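Long-range contact in dipeptidase AC. Metallo peptidase. MEROPS family M19 (Rhodobacter sphaeroides, PDB 3LY0), which probably hydrolyses dipeptides as a zinc-dependent metallodipeptidase, and binds a phosphinate mimic of L-Ala-D-Ala beside two zinc ions: residues L289-M303 / Y334-W347. Sequence-based numbering, arbitrary orientation.
Sequences LDHLIDRLGEDHVGM and YDEPLMRKLCHENW
Gly-302 and Leu-342 bring the backbones closest, CA to CA 4.4 Å, where strand 301-303 passes helix 336-347 at 73° with the two axes 6.0 Å apart. Glycine permits this: a CB on Gly-302 would point at the helix and crowd Trp-347 NE1, whereas its CA lies 3.4 Å from Leu-342 O in a CA-H...O contact. Asn-346 joins the helix to the turn before the strand and to the strand's first residue. With CG beside its own backbone N (chi1 -71°), its carboxamide lies against the Asp-299 peptide, and ND2 donates to Glu-298 O and to Val-301 O, each at 2.8 Å; the bond to Val-301 is the straighter (170° at hydrogen) and lies in the amide plane. Water 4 bridges Asn-346 OD1 to the Asp-299 carboxylate. A leucine here would probably leave the Glu-298 and Val-301 carbonyls without this shared donor and the 297-300 turn less firmly held. One turn earlier, extended Lys-341 brings NZ 3.1 Å from Asp-299 OD1, above the carboxylate plane, with a longer salt bridge to Glu-298. Trp-347 directs NE1, at its ring edge, to Met-303 O (3.0 Å), while Phe-54 meets its ring; its side chain is about 7 Å from that of the zinc ligand His-13. Leu-342 spans helix and strand, CD1 against Ile-293 CD1 and CD2 alongside Val-301 CB. Tyr-334 reaches helix 289-296, its OH donating to Asp-290 OD1 at 2.7 Å from above the carboxylate plane; OD2 is taken by His-332. The contact thus joins the last helix to helix 283-296 and the strand that follows it in this TIM-barrel-like fold: Asn-346 and Trp-347 N-H groups satisfy three main-chain carbonyls, holding turn and strand against the helix, while the Lys-341 charge pairs lie on the hydrated, solvent-facing side.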
loop_
_atom_site.group_PDB
_atom_site.type_symbol
_atom_site.label_atom_id
_atom_site.label_comp_id
_atom_site.label_asym_id
_atom_site.label_seq_id
_atom_site.Cartn_x
_atom_site.Cartn_y
_atom_site.Cartn_z
ATOM N N LEU A 289 -1.935 14.711 6.311
ATOM C CA LEU A 289 -2.331 15.142 4.968
ATOM C C LEU A 289 -1.827 16.543 4.671
ATOM O O LEU A 289 -1.281 16.791 3.603
ATOM C CB LEU A 289 -3.839 15.058 4.759
ATOM C CG LEU A 289 -4.400 13.661 4.517
ATOM C CD1 LEU A 289 -5.918 13.710 4.529
ATOM C CD2 LEU A 289 -3.892 13.089 3.191
ATOM N N ASP A 290 -1.983 17.457 5.621
ATOM C CA ASP A 290 -1.486 18.812 5.416
ATOM C C ASP A 290 0.005 18.809 5.158
ATOM O O ASP A 290 0.494 19.516 4.280
ATOM C CB ASP A 290 -1.739 19.687 6.641
ATOM C CG ASP A 290 -3.165 20.220 6.721
ATOM O OD1 ASP A 290 -3.941 20.101 5.745
ATOM O OD2 ASP A 290 -3.503 20.776 7.789
ATOM N N HIS A 291 0.744 18.038 5.949
ATOM C CA HIS A 291 2.194 18.024 5.807
ATOM C C HIS A 291 2.605 17.455 4.455
ATOM O O HIS A 291 3.480 18.000 3.779
ATOM C CB HIS A 291 2.866 17.244 6.943
ATOM C CG HIS A 291 4.346 17.438 7.002
ATOM N ND1 HIS A 291 4.932 18.427 7.763
ATOM C CD2 HIS A 291 5.358 16.791 6.381
ATOM C CE1 HIS A 291 6.244 18.373 7.613
ATOM N NE2 HIS A 291 6.528 17.389 6.779
ATOM N N LEU A 292 1.969 16.357 4.066
ATOM C CA LEU A 292 2.257 15.733 2.777
ATOM C C LEU A 292 1.897 16.660 1.622
ATOM O O LEU A 292 2.695 16.843 0.704
ATOM C CB LEU A 292 1.520 14.399 2.643
ATOM C CG LEU A 292 1.978 13.304 3.614
ATOM C CD1 LEU A 292 1.023 12.125 3.555
ATOM C CD2 LEU A 292 3.386 12.845 3.276
ATOM N N ILE A 293 0.709 17.257 1.684
ATOM C CA ILE A 293 0.258 18.147 0.623
ATOM C C ILE A 293 1.165 19.363 0.503
ATOM O O ILE A 293 1.506 19.798 -0.594
ATOM C CB ILE A 293 -1.206 18.573 0.831
ATOM C CG1 ILE A 293 -2.120 17.356 0.660
ATOM C CG2 ILE A 293 -1.597 19.662 -0.170
ATOM C CD1 ILE A 293 -3.528 17.548 1.164
ATOM N N ASP A 294 1.561 19.916 1.643
ATOM C CA ASP A 294 2.410 21.098 1.636
ATOM C C ASP A 294 3.760 20.854 0.966
ATOM O O ASP A 294 4.252 21.703 0.223
ATOM C CB ASP A 294 2.634 21.598 3.067
ATOM C CG ASP A 294 3.373 22.913 3.104
ATOM O OD1 ASP A 294 4.622 22.894 3.136
ATOM O OD2 ASP A 294 2.703 23.965 3.089
ATOM N N ARG A 295 4.367 19.702 1.232
ATOM C CA ARG A 295 5.705 19.436 0.724
ATOM C C ARG A 295 5.686 18.756 -0.649
ATOM O O ARG A 295 6.502 19.065 -1.515
ATOM C CB ARG A 295 6.510 18.606 1.730
ATOM C CG ARG A 295 6.561 19.199 3.152
ATOM C CD ARG A 295 6.931 20.684 3.170
ATOM N NE ARG A 295 6.776 21.273 4.504
ATOM C CZ ARG A 295 7.764 21.430 5.383
ATOM N NH1 ARG A 295 9.000 21.056 5.080
ATOM N NH2 ARG A 295 7.516 21.971 6.569
ATOM N N LEU A 296 4.761 17.826 -0.855
ATOM C CA LEU A 296 4.703 17.110 -2.130
ATOM C C LEU A 296 3.963 17.863 -3.227
ATOM O O LEU A 296 4.232 17.666 -4.414
ATOM C CB LEU A 296 4.042 15.750 -1.936
ATOM C CG LEU A 296 4.815 14.778 -1.059
ATOM C CD1 LEU A 296 3.900 13.617 -0.676
ATOM C CD2 LEU A 296 6.073 14.297 -1.793
ATOM N N GLY A 297 3.019 18.705 -2.826
ATOM C CA GLY A 297 2.137 19.365 -3.770
ATOM C C GLY A 297 0.807 18.644 -3.849
ATOM O O GLY A 297 0.725 17.440 -3.575
ATOM N N GLU A 298 -0.227 19.376 -4.249
ATOM C CA GLU A 298 -1.584 18.857 -4.281
ATOM C C GLU A 298 -1.784 17.699 -5.243
ATOM O O GLU A 298 -2.753 16.965 -5.115
ATOM C CB GLU A 298 -2.577 19.962 -4.665
ATOM C CG GLU A 298 -2.789 21.034 -3.610
ATOM C CD GLU A 298 -3.837 22.050 -4.032
ATOM O OE1 GLU A 298 -4.237 22.039 -5.215
ATOM O OE2 GLU A 298 -4.264 22.849 -3.173
ATOM N N ASP A 299 -0.884 17.545 -6.210
ATOM C CA ASP A 299 -1.047 16.507 -7.226
ATOM C C ASP A 299 -0.359 15.193 -6.861
ATOM O O ASP A 299 -0.421 14.230 -7.621
ATOM C CB ASP A 299 -0.496 16.990 -8.572
ATOM C CG ASP A 299 -1.286 18.149 -9.139
ATOM O OD1 ASP A 299 -2.491 17.970 -9.421
ATOM O OD2 ASP A 299 -0.698 19.236 -9.304
ATOM N N HIS A 300 0.284 15.139 -5.701
ATOM C CA HIS A 300 1.179 14.018 -5.418
ATOM C C HIS A 300 0.876 13.283 -4.120
ATOM O O HIS A 300 1.747 12.614 -3.562
ATOM C CB HIS A 300 2.635 14.491 -5.451
ATOM C CG HIS A 300 3.004 15.163 -6.735
ATOM N ND1 HIS A 300 3.210 14.464 -7.905
ATOM C CD2 HIS A 300 3.172 16.472 -7.044
ATOM C CE1 HIS A 300 3.499 15.312 -8.876
ATOM N NE2 HIS A 300 3.488 16.535 -8.380
ATOM N N VAL A 301 -0.362 13.422 -3.656
ATOM C CA VAL A 301 -0.832 12.774 -2.437
ATOM C C VAL A 301 -2.168 12.083 -2.698
ATOM O O VAL A 301 -3.025 12.609 -3.407
ATOM C CB VAL A 301 -1.027 13.789 -1.301
ATOM C CG1 VAL A 301 -1.432 13.056 -0.026
ATOM C CG2 VAL A 301 0.235 14.603 -1.090
ATOM N N GLY A 302 -2.346 10.892 -2.145
ATOM C CA GLY A 302 -3.633 10.227 -2.213
ATOM C C GLY A 302 -3.825 9.338 -1.008
ATOM O O GLY A 302 -3.159 9.527 0.014
ATOM N N MET A 303 -4.740 8.381 -1.117
ATOM C CA MET A 303 -4.977 7.432 -0.036
ATOM C C MET A 303 -4.187 6.157 -0.262
ATOM O O MET A 303 -4.048 5.689 -1.398
ATOM C CB MET A 303 -6.462 7.077 0.063
ATOM C CG MET A 303 -7.407 8.274 0.132
ATOM S SD MET A 303 -7.349 9.258 1.670
ATOM C CE MET A 303 -6.390 10.678 1.142
ATOM N N TYR A 334 -10.428 21.539 2.706
ATOM C CA TYR A 334 -10.039 21.102 1.371
ATOM C C TYR A 334 -11.197 21.314 0.405
ATOM O O TYR A 334 -12.286 20.781 0.613
ATOM C CB TYR A 334 -9.649 19.622 1.359
ATOM C CG TYR A 334 -8.429 19.252 2.178
ATOM C CD1 TYR A 334 -7.592 20.220 2.731
ATOM C CD2 TYR A 334 -8.100 17.915 2.373
ATOM C CE1 TYR A 334 -6.471 19.855 3.475
ATOM C CE2 TYR A 334 -6.997 17.549 3.111
ATOM C CZ TYR A 334 -6.187 18.511 3.661
ATOM O OH TYR A 334 -5.089 18.111 4.395
ATOM N N ASP A 335 -10.958 22.092 -0.650
ATOM C CA ASP A 335 -11.989 22.357 -1.654
ATOM C C ASP A 335 -12.209 21.157 -2.576
ATOM O O ASP A 335 -11.447 20.184 -2.547
ATOM C CB ASP A 335 -11.671 23.628 -2.456
ATOM C CG ASP A 335 -10.380 23.521 -3.246
ATOM O OD1 ASP A 335 -10.072 22.428 -3.768
ATOM O OD2 ASP A 335 -9.670 24.544 -3.358
ATOM N N GLU A 336 -13.257 21.221 -3.387
ATOM C CA GLU A 336 -13.675 20.075 -4.184
ATOM C C GLU A 336 -12.636 19.585 -5.189
ATOM O O GLU A 336 -12.454 18.379 -5.340
ATOM C CB GLU A 336 -15.024 20.339 -4.869
ATOM C CG GLU A 336 -16.185 20.438 -3.891
ATOM C CD GLU A 336 -16.279 19.237 -2.963
ATOM O OE1 GLU A 336 -16.222 18.091 -3.455
ATOM O OE2 GLU A 336 -16.419 19.438 -1.738
ATOM N N PRO A 337 -11.971 20.506 -5.904
ATOM C CA PRO A 337 -10.953 20.012 -6.835
ATOM C C PRO A 337 -9.841 19.268 -6.095
ATOM O O PRO A 337 -9.367 18.244 -6.589
ATOM C CB PRO A 337 -10.413 21.293 -7.476
ATOM C CG PRO A 337 -11.554 22.259 -7.379
ATOM C CD PRO A 337 -12.227 21.949 -6.074
ATOM N N LEU A 338 -9.436 19.775 -4.936
ATOM C CA LEU A 338 -8.412 19.102 -4.148
ATOM C C LEU A 338 -8.932 17.752 -3.661
ATOM O O LEU A 338 -8.221 16.752 -3.734
ATOM C CB LEU A 338 -7.952 19.968 -2.975
ATOM C CG LEU A 338 -6.940 19.294 -2.039
ATOM C CD1 LEU A 338 -5.700 18.839 -2.791
ATOM C CD2 LEU A 338 -6.555 20.237 -0.905
ATOM N N MET A 339 -10.177 17.712 -3.189
ATOM C CA MET A 339 -10.770 16.446 -2.764
ATOM C C MET A 339 -10.729 15.391 -3.884
ATOM O O MET A 339 -10.421 14.226 -3.641
ATOM C CB MET A 339 -12.210 16.636 -2.287
ATOM C CG MET A 339 -12.347 17.424 -0.999
ATOM S SD MET A 339 -11.702 16.582 0.472
ATOM C CE MET A 339 -12.639 15.050 0.447
ATOM N N ARG A 340 -11.049 15.779 -5.115
ATOM C CA ARG A 340 -11.026 14.823 -6.215
ATOM C C ARG A 340 -9.610 14.305 -6.485
ATOM O O ARG A 340 -9.408 13.112 -6.759
ATOM C CB ARG A 340 -11.639 15.428 -7.480
ATOM C CG ARG A 340 -13.139 15.639 -7.340
ATOM C CD ARG A 340 -13.782 15.983 -8.676
ATOM N NE ARG A 340 -13.379 17.300 -9.160
ATOM C CZ ARG A 340 -13.990 18.434 -8.830
ATOM N NH1 ARG A 340 -15.028 18.419 -8.004
ATOM N NH2 ARG A 340 -13.560 19.586 -9.321
ATOM N N LYS A 341 -8.636 15.204 -6.397
ATOM C CA LYS A 341 -7.232 14.812 -6.539
ATOM C C LYS A 341 -6.830 13.781 -5.480
ATOM O O LYS A 341 -6.248 12.739 -5.807
ATOM C CB LYS A 341 -6.314 16.031 -6.453
ATOM C CG LYS A 341 -6.381 16.949 -7.665
ATOM C CD LYS A 341 -5.481 18.144 -7.446
ATOM C CE LYS A 341 -5.499 19.092 -8.632
ATOM N NZ LYS A 341 -4.462 20.147 -8.475
ATOM N N LEU A 342 -7.132 14.086 -4.219
ATOM C CA LEU A 342 -6.735 13.235 -3.105
ATOM C C LEU A 342 -7.475 11.903 -3.133
ATOM O O LEU A 342 -6.942 10.874 -2.718
ATOM C CB LEU A 342 -7.010 13.938 -1.776
ATOM C CG LEU A 342 -6.234 15.229 -1.556
ATOM C CD1 LEU A 342 -6.707 15.894 -0.281
ATOM C CD2 LEU A 342 -4.727 14.960 -1.489
ATOM N N CYS A 343 -8.704 11.913 -3.628
ATOM C CA CYS A 343 -9.526 10.712 -3.616
ATOM C C CYS A 343 -9.217 9.729 -4.743
ATOM O O CYS A 343 -9.248 8.517 -4.522
ATOM C CB CYS A 343 -11.024 11.062 -3.597
ATOM S SG CYS A 343 -11.602 11.692 -1.990
ATOM N N HIS A 344 -8.935 10.236 -5.943
ATOM C CA HIS A 344 -8.593 9.336 -7.041
ATOM C C HIS A 344 -7.769 9.929 -8.182
ATOM O O HIS A 344 -7.016 9.202 -8.827
ATOM C CB HIS A 344 -9.856 8.692 -7.631
ATOM C CG HIS A 344 -10.835 9.678 -8.192
ATOM N ND1 HIS A 344 -11.973 10.060 -7.514
ATOM C CD2 HIS A 344 -10.854 10.354 -9.368
ATOM C CE1 HIS A 344 -12.649 10.930 -8.244
ATOM N NE2 HIS A 344 -11.990 11.131 -9.372
ATOM N N GLU A 345 -7.932 11.215 -8.480
ATOM C CA GLU A 345 -7.301 11.741 -9.696
ATOM C C GLU A 345 -5.780 11.633 -9.657
ATOM O O GLU A 345 -5.144 11.349 -10.670
ATOM C CB GLU A 345 -7.728 13.186 -9.985
ATOM C CG GLU A 345 -9.212 13.352 -10.291
ATOM C CD GLU A 345 -9.596 14.797 -10.555
ATOM O OE1 GLU A 345 -8.747 15.688 -10.355
ATOM O OE2 GLU A 345 -10.758 15.044 -10.943
ATOM N N ASN A 346 -5.193 11.857 -8.489
ATOM C CA ASN A 346 -3.740 11.791 -8.378
ATOM C C ASN A 346 -3.197 10.390 -8.680
ATOM O O ASN A 346 -2.196 10.255 -9.382
ATOM C CB ASN A 346 -3.260 12.282 -7.007
ATOM C CG ASN A 346 -3.420 13.784 -6.841
ATOM O OD1 ASN A 346 -3.659 14.500 -7.812
ATOM N ND2 ASN A 346 -3.282 14.269 -5.619
ATOM N N TRP A 347 -3.833 9.351 -8.143
ATOM C CA TRP A 347 -3.407 7.997 -8.492
ATOM C C TRP A 347 -3.511 7.761 -9.987
ATOM O O TRP A 347 -2.610 7.173 -10.579
ATOM C CB TRP A 347 -4.201 6.914 -7.759
ATOM C CG TRP A 347 -3.605 6.585 -6.423
ATOM C CD1 TRP A 347 -4.208 6.702 -5.198
ATOM C CD2 TRP A 347 -2.273 6.110 -6.170
ATOM N NE1 TRP A 347 -3.341 6.320 -4.206
ATOM C CE2 TRP A 347 -2.146 5.950 -4.773
ATOM C CE3 TRP A 347 -1.177 5.802 -6.991
ATOM C CZ2 TRP A 347 -0.968 5.494 -4.175
ATOM C CZ3 TRP A 347 -0.009 5.339 -6.394
ATOM C CH2 TRP A 347 0.083 5.195 -4.996
HETATM O O HOH W 1 -6.715 23.643 -2.842
HETATM O O HOH W 2 -6.640 21.128 -6.236
HETATM O O HOH W 3 -0.490 12.417 -9.623
HETATM O O HOH W 4 -3.904 15.354 -10.310
HETATM O O HOH W 5 -6.341 8.311 -3.531
#